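Local structure of uncharacterized protein YLR021W (Saccharomyces cerevisiae, 2Z5B) at residues Glu85-Val88 against Arg89-Ser93; Val169-Cys172 against Ile173-Tyr177. The protein helps assemble the yeast 20S proteasome, pairing with its partner chaperone POC4 and binding proteasome precursors to promote formation of the alpha-ring. All blocks are in the same frame, centred on the assembly; numbering follows the deposited sequence.

Contact 1: residues Glu85-Val88 against Arg89-Ser93; sequences EEFV and RDHLS
Phe87 and His91, one helical turn apart, lay their rings face to face on the short helix 84-91. The centroids are 3.8 Å apart and the planes differ by only 18°, making this a nearly parallel stack. His91 CD2 sits above the middle of the phenyl ring, while Phe87 CZ lies over the middle of the imidazole. The closest ring-to-ring approach is Phe87 CE2 to His91 NE2, 3.3 Å. Phe87 reaches this place because its CG stands anti to the backbone N (chi1 -169°), which swings the ring forward along the helix to meet the imidazole. The carbonyl oxygen of Phe87 also lies at the edge of the imidazole, in its plane, 2.9 Å from His91 CD2.

On another flank the packing is thinner: Val88 and Leu92 lie alongside each other with their branches turned in a common direction, and meet through Val88 CG1 and Leu92 CD2 at 4.1 Å. The backbone behind these side chains changes its bonding. Arg89 N donates to Glu85 O at 3.1 Å as an i to i+4 bond, but Val88 O receives both His91 N at 3.2 Å and a weak, strongly bent bond from Leu92 N.

The loose side is carried by charges. Glu86 ends away from the following turn, its OE2 5.7 Å from Asp90 OD2, and Arg89 stretches away in a straight chain. All the touching residues are exposed, and several also meet a crystal neighbour, so lattice contacts may influence their conformations. With two acidic groups near each other and no salt bridge across the turn, side-chain cohesion here comes chiefly from the ring stack, supplemented by one aliphatic touch.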
loop_
_atom_site.group_PDB
_atom_site.type_symbol
_atom_site.label_atom_id
_atom_site.label_comp_id
_atom_site.label_asym_id
_atom_site.label_seq_id
_atom_site.Cartn_x
_atom_site.Cartn_y
_atom_site.Cartn_z
ATOM N N GLU B 85 -7.441 8.480 35.637
ATOM C CA GLU B 85 -6.358 9.188 34.959
ATOM C C GLU B 85 -5.395 8.247 34.231
ATOM O O GLU B 85 -4.791 8.635 33.232
ATOM C CB GLU B 85 -5.645 10.181 35.890
ATOM C CG GLU B 85 -4.253 9.789 36.369
ATOM C CD GLU B 85 -3.384 11.002 36.665
ATOM O OE1 GLU B 85 -2.213 11.009 36.220
ATOM O OE2 GLU B 85 -3.872 11.951 37.329
ATOM N N GLU B 86 -5.276 7.005 34.707
ATOM C CA GLU B 86 -4.572 5.982 33.923
ATOM C C GLU B 86 -5.441 5.328 32.846
ATOM O O GLU B 86 -4.921 4.942 31.807
ATOM C CB GLU B 86 -3.820 4.947 34.773
ATOM C CG GLU B 86 -4.488 4.460 36.045
ATOM C CD GLU B 86 -3.486 3.790 36.990
ATOM O OE1 GLU B 86 -3.908 3.064 37.922
ATOM O OE2 GLU B 86 -2.264 3.994 36.800
ATOM N N PHE B 87 -6.750 5.216 33.074
ATOM C CA PHE B 87 -7.662 4.869 31.976
ATOM C C PHE B 87 -7.497 5.875 30.832
ATOM O O PHE B 87 -7.310 5.485 29.684
ATOM C CB PHE B 87 -9.132 4.832 32.414
ATOM C CG PHE B 87 -10.042 4.220 31.379
ATOM C CD1 PHE B 87 -10.573 4.996 30.346
ATOM C CD2 PHE B 87 -10.333 2.859 31.410
ATOM C CE1 PHE B 87 -11.393 4.426 29.380
ATOM C CE2 PHE B 87 -11.152 2.280 30.441
ATOM C CZ PHE B 87 -11.679 3.062 29.424
ATOM N N VAL B 88 -7.555 7.165 31.162
ATOM C CA VAL B 88 -7.344 8.223 30.170
ATOM C C VAL B 88 -6.013 8.042 29.444
ATOM O O VAL B 88 -5.991 8.008 28.221
ATOM C CB VAL B 88 -7.447 9.652 30.772
ATOM C CG1 VAL B 88 -7.062 10.710 29.743
ATOM C CG2 VAL B 88 -8.854 9.927 31.266
ATOM N N ARG B 89 -4.909 7.905 30.180
ATOM C CA ARG B 89 -3.618 7.776 29.495
ATOM C C ARG B 89 -3.495 6.470 28.714
ATOM O O ARG B 89 -2.934 6.456 27.619
ATOM C CB ARG B 89 -2.407 8.017 30.412
ATOM C CG ARG B 89 -1.216 8.582 29.612
ATOM C CD ARG B 89 0.132 8.544 30.333
ATOM N NE ARG B 89 1.199 8.989 29.424
ATOM C CZ ARG B 89 2.504 8.984 29.702
ATOM N NH1 ARG B 89 2.952 8.552 30.876
ATOM N NH2 ARG B 89 3.369 9.415 28.793
ATOM N N ASP B 90 -4.048 5.388 29.260
ATOM C CA ASP B 90 -4.023 4.077 28.595
ATOM C C ASP B 90 -4.969 3.978 27.396
ATOM O O ASP B 90 -4.929 2.986 26.664
ATOM C CB ASP B 90 -4.335 2.945 29.588
ATOM C CG ASP B 90 -3.322 2.853 30.728
ATOM O OD1 ASP B 90 -2.391 3.685 30.793
ATOM O OD2 ASP B 90 -3.472 1.948 31.577
ATOM N N HIS B 91 -5.820 4.988 27.196
ATOM C CA HIS B 91 -6.778 4.982 26.076
ATOM C C HIS B 91 -6.727 6.255 25.236
ATOM O O HIS B 91 -7.525 6.457 24.307
ATOM C CB HIS B 91 -8.196 4.732 26.584
ATOM C CG HIS B 91 -8.382 3.391 27.215
ATOM N ND1 HIS B 91 -8.899 2.314 26.529
ATOM C CD2 HIS B 91 -8.124 2.950 28.468
ATOM C CE1 HIS B 91 -8.957 1.269 27.333
ATOM N NE2 HIS B 91 -8.490 1.627 28.515
ATOM N N LEU B 92 -5.799 7.127 25.597
ATOM C CA LEU B 92 -5.411 8.241 24.768
ATOM C C LEU B 92 -4.599 7.594 23.648
ATOM O O LEU B 92 -3.522 7.040 23.890
ATOM C CB LEU B 92 -4.542 9.194 25.597
ATOM C CG LEU B 92 -4.763 10.710 25.659
ATOM C CD1 LEU B 92 -4.057 11.429 24.516
ATOM C CD2 LEU B 92 -6.244 11.087 25.735
ATOM N N SER B 93 -5.151 7.619 22.438
ATOM C CA SER B 93 -4.519 7.019 21.276
ATOM C C SER B 93 -4.442 8.034 20.142
ATOM O O SER B 93 -5.318 8.064 19.272
ATOM C CB SER B 93 -5.327 5.809 20.807
ATOM O OG SER B 93 -6.473 6.239 20.083
#

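Contact 2: residues Val169-Cys172 against Ile173-Tyr177; sequences VLKC and IKDMY
Lys171 reaches over Asp175 on the solvent-facing side of the last turns of helix 162-176, forming an i to i+4 salt bridge. Its aliphatic chain leaves with CG anti to the backbone N (chi1 -173°) and stays extended as far as CE; the final bend, chi4 56°, then turns the ammonium back to the carboxylate. Lys171 NZ lies 3.4 Å from Asp175 OD2, a weak hydrogen bond, and the same oxygen rests 3.5 Å from Lys171 CG. Asp175 is thus met by methylene as well as charge. Its own CG is anti to the carbonyl carbon (chi1 -76°), directing the carboxylate back along the helix.

On the buried flank, Ile173 folds its CG1 branch back over the preceding turn: CD1 comes within 3.9 Å of Val169 CG1 and 3.5 Å of Val169 O. This branch covers the carbonyl that accepts Ile173 N. Beyond the two segments, Ile173 touches Val29 of the sheet and Tyr120 of helix 109-124; Cys172 packs on Phe6 and Leu27, and Met176 on Tyr4, Val29 and Tyr120.

Regular i+4 backbone bonds run beneath all this, the straightest from Lys174 N to Leu170 O at 3.0 Å. A Schellman motif closes the helix: Tyr177 takes positive phi and, as one of the motif's two bonds back into the last turn, its N returns to Lys174 O at 2.9 Å. With Ile173, Cys172 and Met176 buried and Lys171 at the surface, this end of the helix is amphipathic, its apolar side chains seating it against sheet and neighbouring helix, while the long Lys171-Asp175 pairing probably adds only modest electrostatic stabilisation.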
loop_
_atom_site.group_PDB
_atom_site.type_symbol
_atom_site.label_atom_id
_atom_site.label_comp_id
_atom_site.label_asym_id
_atom_site.label_seq_id
_atom_site.Cartn_x
_atom_site.Cartn_y
_atom_site.Cartn_z
ATOM N N VAL B 169 -16.411 0.284 5.535
ATOM C CA VAL B 169 -15.006 0.104 5.185
ATOM C C VAL B 169 -14.232 -0.564 6.326
ATOM O O VAL B 169 -13.442 -1.489 6.074
ATOM C CB VAL B 169 -14.324 1.428 4.732
ATOM C CG1 VAL B 169 -12.825 1.214 4.477
ATOM C CG2 VAL B 169 -14.992 1.964 3.465
ATOM N N LEU B 170 -14.465 -0.132 7.567
ATOM C CA LEU B 170 -13.855 -0.794 8.732
ATOM C C LEU B 170 -14.219 -2.287 8.805
ATOM O O LEU B 170 -13.348 -3.127 9.001
ATOM C CB LEU B 170 -14.222 -0.096 10.056
ATOM C CG LEU B 170 -13.575 1.256 10.375
ATOM C CD1 LEU B 170 -14.064 1.858 11.728
ATOM C CD2 LEU B 170 -12.053 1.161 10.372
ATOM N N LYS B 171 -15.500 -2.603 8.627
ATOM C CA LYS B 171 -15.952 -3.998 8.548
ATOM C C LYS B 171 -15.230 -4.794 7.444
ATOM O O LYS B 171 -14.857 -5.930 7.653
ATOM C CB LYS B 171 -17.462 -4.057 8.317
ATOM C CG LYS B 171 -18.023 -5.464 8.387
ATOM C CD LYS B 171 -19.559 -5.468 8.303
ATOM C CE LYS B 171 -20.062 -6.885 8.014
ATOM N NZ LYS B 171 -19.569 -7.839 9.047
ATOM N N CYS B 172 -15.048 -4.189 6.282
ATOM C CA CYS B 172 -14.362 -4.850 5.160
ATOM C C CYS B 172 -12.920 -5.207 5.545
ATOM O O CYS B 172 -12.440 -6.313 5.271
ATOM C CB CYS B 172 -14.379 -3.936 3.928
ATOM S SG CYS B 172 -15.999 -3.743 3.166
ATOM N N ILE B 173 -12.250 -4.276 6.224
ATOM C CA ILE B 173 -10.857 -4.451 6.634
ATOM C C ILE B 173 -10.742 -5.567 7.667
ATOM O O ILE B 173 -9.860 -6.425 7.550
ATOM C CB ILE B 173 -10.235 -3.119 7.132
ATOM C CG1 ILE B 173 -10.118 -2.129 5.964
ATOM C CG2 ILE B 173 -8.871 -3.360 7.796
ATOM C CD1 ILE B 173 -10.022 -0.662 6.362
ATOM N N LYS B 174 -11.653 -5.572 8.645
ATOM C CA LYS B 174 -11.765 -6.650 9.639
ATOM C C LYS B 174 -12.114 -8.013 9.014
ATOM O O LYS B 174 -11.576 -9.041 9.433
ATOM C CB LYS B 174 -12.791 -6.280 10.729
ATOM C CG LYS B 174 -12.909 -7.296 11.885
ATOM C CD LYS B 174 -13.750 -6.747 13.043
ATOM C CE LYS B 174 -14.210 -7.862 13.976
ATOM N NZ LYS B 174 -15.264 -8.717 13.346
ATOM N N ASP B 175 -12.999 -8.017 8.014
ATOM C CA ASP B 175 -13.429 -9.250 7.357
ATOM C C ASP B 175 -12.324 -9.865 6.498
ATOM O O ASP B 175 -12.283 -11.079 6.289
ATOM C CB ASP B 175 -14.703 -9.028 6.545
ATOM C CG ASP B 175 -15.940 -8.928 7.415
ATOM O OD1 ASP B 175 -15.888 -9.337 8.600
ATOM O OD2 ASP B 175 -16.971 -8.446 6.909
ATOM N N MET B 176 -11.409 -9.020 6.044
ATOM C CA MET B 176 -10.183 -9.451 5.419
ATOM C C MET B 176 -9.382 -10.375 6.353
ATOM O O MET B 176 -8.750 -11.324 5.883
ATOM C CB MET B 176 -9.369 -8.203 5.059
ATOM C CG MET B 176 -8.148 -8.433 4.227
ATOM S SD MET B 176 -7.673 -6.920 3.365
ATOM C CE MET B 176 -7.046 -5.904 4.681
ATOM N N TYR B 177 -9.508 -10.122 7.663
ATOM C CA TYR B 177 -8.559 -10.486 8.758
ATOM C C TYR B 177 -7.319 -9.565 8.665
ATOM O O TYR B 177 -6.160 -9.989 8.749
ATOM C CB TYR B 177 -8.260 -11.982 8.786
ATOM C CG TYR B 177 -9.509 -12.848 8.972
ATOM C CD1 TYR B 177 -10.787 -12.288 8.904
ATOM C CD2 TYR B 177 -9.412 -14.227 9.150
ATOM C CE1 TYR B 177 -11.939 -13.066 9.048
ATOM C CE2 TYR B 177 -10.574 -15.026 9.284
ATOM C CZ TYR B 177 -11.820 -14.428 9.238
ATOM O OH TYR B 177 -12.972 -15.185 9.375
#

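Contacts 1 and 2 are both neighbouring-turn contacts within single helices, but they occupy very different parts of the chain. Their centres are 26 Å apart and their nearest atoms about 12 Å apart, without touching. The centre of contact 1 lies about 21 Å from the centre of the chain, on a short peripheral helix that precedes strand 95-99, outermost in this chain's sheet. The centre of contact 2 is about 10 Å from that point, where the final helix lies against the mixed sheet and helix 109-124. The other chain of the assembly touches neither pair of segments. In one helix the side-chain contact is an exposed local stack; in the other it is joined to the body of the fold.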